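Local coordinates for protein pks18 (Mycobacterium tuberculosis, PDB 1TED) that probably makes tri- and tetraketide alpha-pyrones by extending medium- and long-chain aliphatic acyl-CoA starters with malonyl-CoA, as a homodimeric type III polyketide synthase, at residues 83-88 / 94-99; 141-146 / 264-269; 104-109 / 271-276; 41-46 / 114-119; 153-158 / 198-203. One frame throughout, in Å; residues are numbered along the deposited sequence.

Contact 1 (83-88 / 94-99). With MYR (myristic acid), chain E.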
# COMPACT_ATOMS: atom_id res chain seq x y z
N MET A 83 10.98 -17.61 13.67
CA MET A 83 11.19 -16.24 14.08
C MET A 83 12.58 -15.71 13.73
O MET A 83 13.59 -16.35 14.01
CB MET A 83 10.93 -16.11 15.58
CG MET A 83 9.51 -16.52 15.96
SD MET A 83 9.17 -16.31 17.70
CE MET A 83 7.62 -17.24 17.87
N ALA A 84 12.60 -14.53 13.11
CA ALA A 84 13.84 -13.87 12.71
C ALA A 84 14.61 -13.48 13.96
O ALA A 84 15.85 -13.51 13.99
CB ALA A 84 13.53 -12.63 11.88
N VAL A 85 13.84 -13.12 14.98
CA VAL A 85 14.37 -12.69 16.26
C VAL A 85 13.82 -13.58 17.39
O VAL A 85 12.71 -14.10 17.29
CB VAL A 85 13.99 -11.21 16.52
CG1 VAL A 85 13.78 -10.94 17.99
CG2 VAL A 85 15.08 -10.30 15.96
N ASP A 86 14.62 -13.75 18.44
CA ASP A 86 14.21 -14.55 19.60
C ASP A 86 13.74 -13.54 20.63
O ASP A 86 14.54 -13.03 21.41
CB ASP A 86 15.39 -15.33 20.17
CG ASP A 86 14.97 -16.32 21.24
OD1 ASP A 86 14.06 -15.99 22.04
OD2 ASP A 86 15.55 -17.42 21.29
N PRO A 87 12.43 -13.25 20.67
CA PRO A 87 11.87 -12.28 21.61
C PRO A 87 12.30 -12.42 23.08
O PRO A 87 12.45 -11.43 23.80
CB PRO A 87 10.36 -12.45 21.41
CG PRO A 87 10.24 -13.89 21.01
CD PRO A 87 11.36 -14.03 20.03
N LEU A 88 12.50 -13.66 23.53
CA LEU A 88 12.89 -13.88 24.91
C LEU A 88 14.41 -13.96 25.10
O LEU A 88 14.89 -14.21 26.21
CB LEU A 88 12.24 -15.15 25.44
CG LEU A 88 10.71 -15.23 25.30
CD1 LEU A 88 10.23 -16.53 25.90
CD2 LEU A 88 10.06 -14.04 25.98
N VAL A 94 15.80 -6.92 27.42
CA VAL A 94 16.09 -5.64 28.06
C VAL A 94 15.55 -4.53 27.16
O VAL A 94 15.24 -3.43 27.60
CB VAL A 94 17.60 -5.43 28.26
CG1 VAL A 94 17.85 -4.15 29.05
CG2 VAL A 94 18.20 -6.63 28.98
N PHE A 95 15.44 -4.87 25.87
CA PHE A 95 14.94 -3.97 24.83
C PHE A 95 13.43 -4.13 24.71
O PHE A 95 12.71 -3.18 24.40
CB PHE A 95 15.61 -4.34 23.51
CG PHE A 95 15.04 -3.65 22.31
CD1 PHE A 95 15.33 -2.31 22.06
CD2 PHE A 95 14.23 -4.34 21.42
CE1 PHE A 95 14.83 -1.68 20.92
CE2 PHE A 95 13.73 -3.72 20.28
CZ PHE A 95 14.03 -2.38 20.03
N ARG A 96 12.97 -5.36 24.95
CA ARG A 96 11.56 -5.72 24.87
C ARG A 96 10.68 -4.96 25.84
O ARG A 96 9.50 -4.75 25.58
CB ARG A 96 11.40 -7.22 25.12
CG ARG A 96 11.03 -8.01 23.88
CD ARG A 96 12.01 -7.77 22.74
NE ARG A 96 11.47 -8.23 21.47
CZ ARG A 96 12.06 -8.06 20.30
NH1 ARG A 96 13.23 -7.44 20.23
NH2 ARG A 96 11.49 -8.51 19.19
N ARG A 97 11.26 -4.56 26.96
CA ARG A 97 10.51 -3.86 27.99
C ARG A 97 10.61 -2.34 27.97
O ARG A 97 9.98 -1.66 28.78
CB ARG A 97 10.91 -4.38 29.37
CG ARG A 97 10.42 -5.79 29.66
CD ARG A 97 10.57 -6.14 31.13
NE ARG A 97 11.90 -6.64 31.46
CZ ARG A 97 12.32 -7.86 31.15
NH1 ARG A 97 11.52 -8.71 30.51
NH2 ARG A 97 13.55 -8.24 31.50
N GLU A 98 11.39 -1.80 27.04
CA GLU A 98 11.53 -0.35 26.98
C GLU A 98 10.50 0.31 26.08
O GLU A 98 10.04 -0.28 25.11
CB GLU A 98 12.92 0.03 26.48
CG GLU A 98 14.04 -0.49 27.33
CD GLU A 98 15.33 0.26 27.08
OE1 GLU A 98 15.75 0.34 25.90
OE2 GLU A 98 15.91 0.78 28.06
N PRO A 99 10.13 1.55 26.40
CA PRO A 99 9.15 2.29 25.61
C PRO A 99 9.82 3.04 24.46
O PRO A 99 11.05 3.20 24.43
CB PRO A 99 8.55 3.25 26.62
CG PRO A 99 9.75 3.60 27.45
CD PRO A 99 10.40 2.25 27.67
C1 MYR E . 6.71 -15.20 21.18
O1 MYR E . 7.29 -16.28 21.05
O2 MYR E . 5.93 -15.05 22.12
C2 MYR E . 6.95 -14.07 20.18
C3 MYR E . 5.70 -13.80 19.35
C4 MYR E . 5.94 -12.68 18.33
C5 MYR E . 4.68 -12.38 17.52
C6 MYR E . 3.56 -11.80 18.38
C7 MYR E . 3.86 -10.39 18.89
C8 MYR E . 3.89 -9.36 17.77
C9 MYR E . 2.53 -9.22 17.08
C10 MYR E . 2.62 -8.29 15.87
C11 MYR E . 1.28 -8.20 15.15
C12 MYR E . 1.37 -7.31 13.91
C13 MYR E . 0.04 -7.29 13.16
C14 MYR E . 0.13 -6.44 11.89
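V85 and P87 meet R96 in the wall of the substrate-binding tunnel, near the carboxylate of the bound myristic acid. The 83-88 loop follows strand 80-82. R96 sits in the type I beta turn F95-E98. V85 and R96 reach for each other from opposite directions. V85 CG1 comes within 3.5 Å of R96 NH2, oblique to the guanidinium plane. The R96 chain bends at chi2 (54°), and its CG and CD pass beside the carbonyl of P87. R96 CG is 3.7 Å from P87 O. No hydrogen bond joins the two segments. Instead R96 NH2 makes a weak hydrogen bond to S206 O, and R96 NH1 lies in the plane of the F95 ring, at its edge. L88 N gives a weak bond to D86 OD1, closing an Asx turn around P87. P87 CG packs on MYR C2 at 3.4 Å. The extended M83 side chain brings CE to 3.3 Å from MYR O1. The P87 side chain is about 6 Å from that of H221, a probable substrate-binding residue. M83 and P87 form the ligand side of the loop, while V85 and R96 pack behind it, as part of the acyl-binding tunnel wall.

Contact 2 (141-146 / 264-269). With MYR (myristic acid), chain E.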
# COMPACT_ATOMS: atom_id res chain seq x y z
N ALA A 141 3.74 -6.59 0.06
CA ALA A 141 2.75 -6.44 1.12
C ALA A 141 3.33 -6.81 2.49
O ALA A 141 4.12 -7.76 2.61
CB ALA A 141 1.54 -7.31 0.82
N THR A 142 2.92 -6.05 3.50
CA THR A 142 3.35 -6.27 4.88
C THR A 142 2.46 -5.46 5.81
O THR A 142 1.85 -4.48 5.40
CB THR A 142 4.79 -5.77 5.14
OG1 THR A 142 5.64 -6.14 4.05
CG2 THR A 142 5.34 -6.39 6.43
N SER A 143 2.43 -5.87 7.08
CA SER A 143 1.68 -5.16 8.10
C SER A 143 2.54 -5.14 9.36
O SER A 143 2.07 -4.76 10.43
CB SER A 143 0.34 -5.86 8.37
OG SER A 143 -0.55 -5.67 7.28
N THR A 144 3.80 -5.53 9.22
CA THR A 144 4.73 -5.59 10.36
C THR A 144 6.04 -4.81 10.18
O THR A 144 6.96 -4.98 10.98
CB THR A 144 5.09 -7.06 10.69
OG1 THR A 144 5.50 -7.73 9.49
CG2 THR A 144 3.89 -7.79 11.30
N GLY A 145 6.11 -3.96 9.16
CA GLY A 145 7.33 -3.20 8.90
C GLY A 145 7.22 -1.69 8.83
O GLY A 145 7.04 -1.03 9.84
N PHE A 146 7.34 -1.13 7.63
CA PHE A 146 7.26 0.33 7.40
C PHE A 146 8.61 1.05 7.51
O PHE A 146 9.00 1.46 8.60
CB PHE A 146 6.27 1.04 8.35
CG PHE A 146 4.91 0.37 8.47
CD1 PHE A 146 4.47 -0.54 7.51
CD2 PHE A 146 4.09 0.66 9.55
CE1 PHE A 146 3.22 -1.17 7.64
CE2 PHE A 146 2.85 0.05 9.70
CZ PHE A 146 2.41 -0.87 8.74
N ILE A 264 -10.98 -6.74 13.21
CA ILE A 264 -9.52 -6.82 13.10
C ILE A 264 -8.96 -5.40 13.12
O ILE A 264 -9.13 -4.65 12.16
CB ILE A 264 -9.08 -7.52 11.78
CG1 ILE A 264 -9.60 -8.96 11.77
CG2 ILE A 264 -7.55 -7.49 11.65
CD1 ILE A 264 -9.44 -9.68 10.44
N VAL A 265 -8.31 -5.04 14.22
CA VAL A 265 -7.76 -3.71 14.35
C VAL A 265 -6.24 -3.71 14.37
O VAL A 265 -5.62 -4.40 15.18
CB VAL A 265 -8.29 -3.02 15.62
CG1 VAL A 265 -7.62 -1.69 15.83
CG2 VAL A 265 -9.78 -2.82 15.49
N LEU A 266 -5.65 -2.94 13.47
CA LEU A 266 -4.20 -2.84 13.39
C LEU A 266 -3.79 -1.43 13.78
O LEU A 266 -4.46 -0.46 13.44
CB LEU A 266 -3.71 -3.15 11.97
CG LEU A 266 -4.17 -4.50 11.41
CD1 LEU A 266 -3.54 -4.72 10.03
CD2 LEU A 266 -3.78 -5.61 12.37
N GLY A 267 -2.68 -1.31 14.50
CA GLY A 267 -2.24 -0.00 14.93
C GLY A 267 -0.75 0.04 15.19
O GLY A 267 -0.10 -1.00 15.22
N VAL A 268 -0.22 1.23 15.37
CA VAL A 268 1.20 1.39 15.63
C VAL A 268 1.41 1.93 17.04
O VAL A 268 0.98 3.04 17.35
CB VAL A 268 1.85 2.37 14.61
CG1 VAL A 268 3.32 2.56 14.93
CG2 VAL A 268 1.68 1.84 13.18
N ASN A 269 2.05 1.15 17.91
CA ASN A 269 2.33 1.61 19.26
C ASN A 269 3.80 2.01 19.37
O ASN A 269 4.64 1.60 18.56
CB ASN A 269 2.05 0.53 20.31
CG ASN A 269 0.58 0.25 20.49
OD1 ASN A 269 -0.26 1.16 20.40
ND2 ASN A 269 0.25 -1.01 20.77
C1 MYR E . 6.71 -15.20 21.18
O1 MYR E . 7.29 -16.28 21.05
O2 MYR E . 5.93 -15.05 22.12
C2 MYR E . 6.95 -14.07 20.18
C3 MYR E . 5.70 -13.80 19.35
C4 MYR E . 5.94 -12.68 18.33
C5 MYR E . 4.68 -12.38 17.52
C6 MYR E . 3.56 -11.80 18.38
C7 MYR E . 3.86 -10.39 18.89
C8 MYR E . 3.89 -9.36 17.77
C9 MYR E . 2.53 -9.22 17.08
C10 MYR E . 2.62 -8.29 15.87
C11 MYR E . 1.28 -8.20 15.15
C12 MYR E . 1.37 -7.31 13.91
C13 MYR E . 0.04 -7.29 13.16
C14 MYR E . 0.13 -6.44 11.89
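The apolar contact joins F146 to V268. V268 CG2 meets the edge of the F146 ring, near its plane, at 4.1 Å from CE2. The two side chains slide past each other in opposite directions. V268 CG1 is anti to the backbone N (chi1 178°), which leaves CG2 to face the ring. Nearby, S143 OG and L266 CD1 approach to 4.2 Å, a loose mixed contact. In the dimer, F146 and V268 each meet their own counterpart in the second subunit.

The myristate tail ends between the segments. MYR C14 is 4.0 Å from L266 CD2, and T144 CG2 packs against MYR C12 at 3.7 Å. S143 O is 3.0 Å from MYR C14, a short contact that carries no weight.

Polar bonds run to residues outside the two segments or within one of them. E203 OE2 accepts from S143 N and also bonds T144 OG1. S143 OG makes a weak bond with G174 N. T142 OG1 bonds A141 O at 2.6 Å. L266 lies about 7 Å from C175, the probable nucleophile, side chain to side chain. The S143 carbonyl apart, methyl groups of T144 and L266 meet the chain end. Such a largely apolar lining suits an aliphatic acyl chain.

Contact 3 (104-109 / 271-276). With MYR (myristic acid), chain E.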
# COMPACT_ATOMS: atom_id res chain seq x y z
N ASP A 104 13.37 1.62 16.09
CA ASP A 104 14.42 0.60 16.05
C ASP A 104 13.89 -0.74 15.59
O ASP A 104 14.62 -1.52 14.98
CB ASP A 104 15.09 0.45 17.42
CG ASP A 104 16.01 1.62 17.75
OD1 ASP A 104 16.39 2.36 16.82
OD2 ASP A 104 16.36 1.78 18.94
N ARG A 105 12.62 -1.01 15.89
CA ARG A 105 11.99 -2.27 15.51
C ARG A 105 11.73 -2.33 14.00
O ARG A 105 11.75 -3.42 13.41
CB ARG A 105 10.70 -2.47 16.31
CG ARG A 105 10.90 -2.76 17.81
CD ARG A 105 9.58 -2.60 18.56
NE ARG A 105 9.66 -2.89 19.99
CZ ARG A 105 9.47 -4.09 20.54
NH1 ARG A 105 9.19 -5.14 19.78
NH2 ARG A 105 9.52 -4.22 21.86
N MET A 106 11.49 -1.18 13.37
CA MET A 106 11.27 -1.13 11.93
C MET A 106 12.63 -1.36 11.25
O MET A 106 12.71 -1.93 10.16
CB MET A 106 10.69 0.22 11.53
CG MET A 106 9.44 0.62 12.30
SD MET A 106 8.02 -0.43 11.96
CE MET A 106 8.21 -1.74 13.25
N HIS A 107 13.70 -0.87 11.89
CA HIS A 107 15.04 -1.09 11.36
C HIS A 107 15.30 -2.58 11.56
O HIS A 107 15.87 -3.26 10.71
CB HIS A 107 16.09 -0.26 12.11
CG HIS A 107 16.26 1.13 11.58
ND1 HIS A 107 16.67 1.39 10.29
CD2 HIS A 107 16.03 2.34 12.15
CE1 HIS A 107 16.70 2.70 10.09
NE2 HIS A 107 16.31 3.29 11.20
N LEU A 108 14.85 -3.11 12.70
CA LEU A 108 15.03 -4.53 12.94
C LEU A 108 14.28 -5.30 11.86
O LEU A 108 14.76 -6.34 11.38
CB LEU A 108 14.50 -4.93 14.32
CG LEU A 108 15.55 -5.37 15.35
CD1 LEU A 108 14.83 -5.99 16.55
CD2 LEU A 108 16.51 -6.39 14.74
N PHE A 109 13.12 -4.79 11.48
CA PHE A 109 12.31 -5.43 10.44
C PHE A 109 13.10 -5.44 9.13
O PHE A 109 13.26 -6.47 8.49
CB PHE A 109 10.99 -4.68 10.24
CG PHE A 109 10.24 -5.07 8.99
CD1 PHE A 109 9.35 -6.13 9.00
CD2 PHE A 109 10.46 -4.39 7.79
CE1 PHE A 109 8.68 -6.52 7.83
CE2 PHE A 109 9.80 -4.76 6.62
CZ PHE A 109 8.91 -5.83 6.64
N ASN A 271 6.01 0.98 21.14
CA ASN A 271 6.90 -0.16 21.28
C ASN A 271 6.65 -1.25 20.24
O ASN A 271 7.09 -2.38 20.40
CB ASN A 271 6.78 -0.75 22.68
CG ASN A 271 5.34 -1.10 23.08
OD1 ASN A 271 4.38 -0.80 22.35
ND2 ASN A 271 5.19 -1.72 24.25
N GLY A 272 5.96 -0.90 19.17
CA GLY A 272 5.71 -1.87 18.12
C GLY A 272 4.31 -1.87 17.53
O GLY A 272 3.38 -1.27 18.07
N ILE A 273 4.19 -2.54 16.39
CA ILE A 273 2.92 -2.67 15.72
C ILE A 273 2.14 -3.74 16.46
O ILE A 273 2.72 -4.67 17.02
CB ILE A 273 3.10 -3.09 14.25
CG1 ILE A 273 3.81 -1.97 13.48
CG2 ILE A 273 1.75 -3.42 13.63
CD1 ILE A 273 4.28 -2.38 12.11
N THR A 274 0.82 -3.61 16.48
CA THR A 274 -0.02 -4.56 17.17
C THR A 274 -1.30 -4.84 16.39
O THR A 274 -1.65 -4.11 15.47
CB THR A 274 -0.38 -4.03 18.56
OG1 THR A 274 -0.97 -5.09 19.34
CG2 THR A 274 -1.37 -2.88 18.45
N CYS A 275 -1.98 -5.92 16.77
CA CYS A 275 -3.24 -6.31 16.15
C CYS A 275 -4.22 -6.63 17.27
O CYS A 275 -3.93 -7.45 18.14
CB CYS A 275 -3.05 -7.54 15.27
SG CYS A 275 -4.59 -8.32 14.70
N GLU A 276 -5.37 -5.96 17.27
CA GLU A 276 -6.39 -6.20 18.29
C GLU A 276 -7.58 -6.92 17.66
O GLU A 276 -8.23 -6.38 16.75
CB GLU A 276 -6.84 -4.88 18.93
CG GLU A 276 -5.71 -4.13 19.63
CD GLU A 276 -6.02 -2.65 19.83
OE1 GLU A 276 -6.95 -2.15 19.16
OE2 GLU A 276 -5.32 -1.99 20.64
C1 MYR E . 6.71 -15.20 21.18
O1 MYR E . 7.29 -16.28 21.05
O2 MYR E . 5.93 -15.05 22.12
C2 MYR E . 6.95 -14.07 20.18
C3 MYR E . 5.70 -13.80 19.35
C4 MYR E . 5.94 -12.68 18.33
C5 MYR E . 4.68 -12.38 17.52
C6 MYR E . 3.56 -11.80 18.38
C7 MYR E . 3.86 -10.39 18.89
C8 MYR E . 3.89 -9.36 17.77
C9 MYR E . 2.53 -9.22 17.08
C10 MYR E . 2.62 -8.29 15.87
C11 MYR E . 1.28 -8.20 15.15
C12 MYR E . 1.37 -7.31 13.91
C13 MYR E . 0.04 -7.29 13.16
C14 MYR E . 0.13 -6.44 11.89
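R105 and M106 of helix 102-125 press on the start of strand 272-277, the second strand of a beta hairpin with 264-269. In the first shell, the carbonyl of N271 lies over one face of the R105 guanidinium. The R105 chain runs extended from CG to NE, which carries the group out to this carbonyl. R105 NE is only 2.7 Å from N271 O, but the angle is too poor for a hydrogen bond. R105 CD rests 4.0 Å from G272 CA. M106 CE touches I273 CD1 at 4.1 Å, and these two side chains cross at about a right angle. The placement of the M106 end is doubtful, because its SD is too close to G145 O.

The second shell fixes the arginine. R105 NH1 bonds the carbonyls of A209 and V207, and R105 NE bonds T101 OG1. These partners hold the guanidinium turned with its face to N271 O. The hairpin is set by backbone bonds of T274 with G267 and of E276 with V265. G272 has a backbone phi of 138°, which glycine readily adopts. R105 is about 7 Å from H221, the probable substrate-binding residue, between side chains.

The same strand lines the acyl tunnel. C275 CB is 3.8 Å from MYR C13, and I273 CG2 is 3.8 Å from MYR C14.

Contact 4 (41-46 / 114-119)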
# COMPACT_ATOMS: atom_id res chain seq x y z
N GLY A 41 9.21 -19.30 2.28
CA GLY A 41 10.38 -19.18 3.13
C GLY A 41 10.14 -18.53 4.48
O GLY A 41 9.23 -17.72 4.66
N THR A 42 11.00 -18.87 5.43
CA THR A 42 10.88 -18.33 6.78
C THR A 42 12.27 -18.31 7.40
O THR A 42 13.20 -18.93 6.88
CB THR A 42 10.01 -19.25 7.66
OG1 THR A 42 10.74 -20.44 7.97
CG2 THR A 42 8.73 -19.65 6.94
N PRO A 43 12.44 -17.56 8.51
CA PRO A 43 13.76 -17.56 9.13
C PRO A 43 14.05 -18.99 9.59
O PRO A 43 13.13 -19.80 9.71
CB PRO A 43 13.62 -16.56 10.29
CG PRO A 43 12.14 -16.36 10.44
CD PRO A 43 11.60 -16.49 9.05
N ARG A 44 15.32 -19.29 9.86
CA ARG A 44 15.73 -20.63 10.26
C ARG A 44 15.39 -21.02 11.69
O ARG A 44 15.20 -22.20 11.98
CB ARG A 44 17.23 -20.81 10.01
N ARG A 45 15.31 -20.04 12.59
CA ARG A 45 15.01 -20.34 13.98
C ARG A 45 13.64 -20.99 14.19
O ARG A 45 12.60 -20.41 13.85
CB ARG A 45 15.10 -19.08 14.84
CG ARG A 45 14.62 -19.27 16.28
CD ARG A 45 15.44 -18.42 17.21
NE ARG A 45 15.73 -17.13 16.61
CZ ARG A 45 16.90 -16.51 16.68
NH1 ARG A 45 17.91 -17.06 17.34
NH2 ARG A 45 17.06 -15.34 16.07
N VAL A 46 13.66 -22.19 14.76
CA VAL A 46 12.45 -22.95 15.05
C VAL A 46 12.06 -22.84 16.52
O VAL A 46 12.79 -23.32 17.40
CB VAL A 46 12.66 -24.44 14.71
CG1 VAL A 46 11.45 -25.25 15.17
CG2 VAL A 46 12.87 -24.60 13.21
N VAL A 114 14.84 -8.04 4.43
CA VAL A 114 15.57 -8.00 3.17
C VAL A 114 16.16 -9.34 2.73
O VAL A 114 15.85 -9.84 1.65
CB VAL A 114 16.70 -6.94 3.22
CG1 VAL A 114 17.55 -7.00 1.95
CG2 VAL A 114 16.09 -5.55 3.41
N PRO A 115 17.04 -9.94 3.56
CA PRO A 115 17.65 -11.24 3.22
C PRO A 115 16.61 -12.30 2.86
O PRO A 115 16.74 -13.01 1.87
CB PRO A 115 18.40 -11.60 4.50
CG PRO A 115 18.75 -10.29 5.07
CD PRO A 115 17.52 -9.46 4.87
N LEU A 116 15.57 -12.40 3.70
CA LEU A 116 14.52 -13.37 3.49
C LEU A 116 13.69 -13.14 2.23
O LEU A 116 13.39 -14.09 1.51
CB LEU A 116 13.59 -13.41 4.71
CG LEU A 116 12.47 -14.45 4.65
CD1 LEU A 116 13.06 -15.85 4.56
CD2 LEU A 116 11.62 -14.33 5.89
N ALA A 117 13.33 -11.89 1.97
CA ALA A 117 12.52 -11.56 0.79
C ALA A 117 13.33 -11.72 -0.50
O ALA A 117 12.81 -12.18 -1.51
CB ALA A 117 11.97 -10.13 0.90
N VAL A 118 14.60 -11.33 -0.46
CA VAL A 118 15.46 -11.47 -1.62
C VAL A 118 15.62 -12.95 -1.95
O VAL A 118 15.54 -13.36 -3.11
CB VAL A 118 16.85 -10.83 -1.37
CG1 VAL A 118 17.85 -11.25 -2.45
CG2 VAL A 118 16.72 -9.31 -1.33
N ASP A 119 15.80 -13.77 -0.92
CA ASP A 119 15.95 -15.20 -1.13
C ASP A 119 14.70 -15.86 -1.71
O ASP A 119 14.77 -16.58 -2.71
CB ASP A 119 16.35 -15.87 0.19
CG ASP A 119 16.29 -17.39 0.13
OD1 ASP A 119 16.58 -17.97 -0.94
OD2 ASP A 119 15.97 -18.01 1.17
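L116 of helix 102-125 packs against G41, T42 and P43, where strand 32-41 leaves the central sheet of the thiolase fold. The tight part belongs to this one leucine. With CG anti to the backbone N (chi1 -177°), the fork points out from the helix and lays its two methyls side by side on the loop. L116 CD1 lies over the backbone, 3.8 Å from T42 N and 4.0 Å from G41 C. The other methyl, CD2, takes the proline. L116 CD2 is 3.8 Å from P43 CD, the ring carbon bonded to the proline nitrogen. The two side chains cross obliquely. G41 has no side chain, which lets the leucine methyl come close to the main chain. L116 also touches C228 of strand 226-236, and G41 pairs with C228 through the backbone.

The other side is looser. The T42 side chain starts away from the helix, and T42 CB stays 5.5 Å from L116 CD2. D119 begins toward the loop, but D119 OD2 stops 6.0 Å from G41 CA. The D119 carboxylate forms a salt bridge with R123. P115 is exposed, and the helix is kinked there because the proline nitrogen has no hydrogen to give. On this side the loop is braced from within: T42 OG1 donates to P43 O at 3.0 Å, tilted 31° from the carbonyl plane.

Contact 5 (153-158 / 198-203)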
# COMPACT_ATOMS: atom_id res chain seq x y z
N VAL A 153 12.56 -1.85 -2.72
CA VAL A 153 13.73 -1.28 -3.38
C VAL A 153 14.91 -2.26 -3.38
O VAL A 153 15.56 -2.47 -4.40
CB VAL A 153 14.16 0.05 -2.72
CG1 VAL A 153 15.49 0.50 -3.27
CG2 VAL A 153 13.12 1.13 -2.97
N ALA A 154 15.17 -2.88 -2.23
CA ALA A 154 16.27 -3.84 -2.10
C ALA A 154 16.12 -5.07 -2.99
O ALA A 154 17.11 -5.64 -3.44
CB ALA A 154 16.43 -4.27 -0.63
N ILE A 155 14.88 -5.50 -3.23
CA ILE A 155 14.63 -6.65 -4.10
C ILE A 155 15.07 -6.34 -5.54
O ILE A 155 15.78 -7.13 -6.18
CB ILE A 155 13.13 -7.04 -4.09
CG1 ILE A 155 12.73 -7.56 -2.70
CG2 ILE A 155 12.86 -8.09 -5.15
CD1 ILE A 155 11.28 -8.02 -2.57
N VAL A 156 14.65 -5.19 -6.05
CA VAL A 156 15.01 -4.76 -7.40
C VAL A 156 16.54 -4.67 -7.53
O VAL A 156 17.12 -5.14 -8.51
CB VAL A 156 14.37 -3.38 -7.72
CG1 VAL A 156 14.91 -2.81 -9.04
CG2 VAL A 156 12.85 -3.52 -7.78
N LYS A 157 17.18 -4.05 -6.54
CA LYS A 157 18.62 -3.90 -6.55
C LYS A 157 19.33 -5.24 -6.41
O LYS A 157 20.27 -5.54 -7.15
CB LYS A 157 19.08 -2.95 -5.43
CG LYS A 157 18.76 -1.49 -5.70
CD LYS A 157 19.44 -0.57 -4.71
CE LYS A 157 19.27 0.89 -5.11
NZ LYS A 157 20.16 1.76 -4.32
N GLU A 158 18.87 -6.05 -5.47
CA GLU A 158 19.45 -7.36 -5.23
C GLU A 158 19.30 -8.34 -6.39
O GLU A 158 20.25 -9.02 -6.77
CB GLU A 158 18.84 -7.97 -3.98
CG GLU A 158 19.84 -8.66 -3.10
CD GLU A 158 20.82 -7.67 -2.51
OE1 GLU A 158 20.37 -6.76 -1.78
OE2 GLU A 158 22.03 -7.80 -2.78
N LEU A 198 5.84 -9.61 -10.04
CA LEU A 198 6.39 -10.30 -8.88
C LEU A 198 5.65 -9.81 -7.64
O LEU A 198 5.60 -8.60 -7.39
CB LEU A 198 7.90 -10.01 -8.75
CG LEU A 198 8.60 -10.55 -7.49
CD1 LEU A 198 8.65 -12.07 -7.52
CD2 LEU A 198 10.01 -10.01 -7.39
N VAL A 199 5.07 -10.74 -6.90
CA VAL A 199 4.34 -10.42 -5.67
C VAL A 199 5.11 -10.97 -4.48
O VAL A 199 5.51 -12.14 -4.46
CB VAL A 199 2.91 -11.00 -5.69
CG1 VAL A 199 2.20 -10.72 -4.37
CG2 VAL A 199 2.12 -10.37 -6.81
N VAL A 200 5.33 -10.13 -3.48
CA VAL A 200 6.08 -10.54 -2.31
C VAL A 200 5.38 -10.15 -1.01
O VAL A 200 5.09 -8.98 -0.78
CB VAL A 200 7.52 -9.93 -2.35
CG1 VAL A 200 8.32 -10.35 -1.14
CG2 VAL A 200 8.24 -10.37 -3.61
N CYS A 201 5.09 -11.15 -0.19
CA CYS A 201 4.46 -10.93 1.10
C CYS A 201 5.52 -11.32 2.13
O CYS A 201 6.05 -12.43 2.10
CB CYS A 201 3.21 -11.79 1.24
SG CYS A 201 1.96 -11.50 -0.05
N ILE A 202 5.85 -10.39 3.02
CA ILE A 202 6.87 -10.63 4.03
C ILE A 202 6.31 -10.20 5.37
O ILE A 202 5.87 -9.07 5.55
CB ILE A 202 8.16 -9.82 3.70
CG1 ILE A 202 9.16 -9.92 4.85
CG2 ILE A 202 7.80 -8.37 3.41
CD1 ILE A 202 9.95 -11.21 4.88
N GLU A 203 6.31 -11.12 6.33
CA GLU A 203 5.74 -10.79 7.62
C GLU A 203 6.68 -11.19 8.74
O GLU A 203 7.05 -12.36 8.89
CB GLU A 203 4.38 -11.48 7.74
CG GLU A 203 3.26 -10.58 8.24
CD GLU A 203 2.86 -9.46 7.28
OE1 GLU A 203 2.30 -9.76 6.20
OE2 GLU A 203 3.09 -8.28 7.61
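I155 carries the whole apolar contact, reaching from helix 151-159 to L198 and V200 on strand 196-204. Its two branches go to different partners. The long branch has CG1 anti to the carbonyl carbon (chi1 -67°) and CD1 extended beyond it. This brings I155 CD1 tip to tip with the fork of V200, at 4.0 Å from V200 CG1 and 4.0 Å from V200 CG2. The short branch turns to L198, where I155 CG2 is 4.1 Å from L198 CD2. That pair meets at a slant. L198 and V200 are two apart on the strand, so both face the helix. All three residues are buried.

Hydrogen bonds do not join the segments. They lie within the helix, where E158 N bonds A154 O, and between neighbouring strands, where V200 pairs with V139 and A141 of strand 135-142.

Charged ends look elsewhere. K157 makes a salt bridge with E261 of the second subunit. E203, at the far end of the strand segment, bonds S349 OG.

Strand 135-142, helix 151-159 and strand 166-171 form a beta-alpha-beta crossover. Strand 196-204 lies next to 135-142 in the sheet, and the crossover helix packs on it too. A helix lying on the sheet through its aliphatic side chains is characteristic of the layered alpha/beta architecture of the thiolase fold.

How the contacts relate
Contacts 1, 2 and 3 surround the myristate: contact 1 at its carboxylate, contacts 2 and 3 at its tail. The centres of contacts 1 and 2 are about 17 Å apart, with contact 3 between them, 10 and 8 Å away. Contacts 2 and 3 share the hairpin 264-269/272-277 and both bring an N-terminal family segment to a C-terminal one. Contacts 3 and 4 use different turns of helix 102-125. Along the chain, contact 1 falls within the span of contact 4, and contact 5 within that of contact 2. Contact 5 touches contact 2 where strands 196-204 and 135-142 pair in the large sheet, which joins the sheet packing to the tunnel wall at the myristate tail.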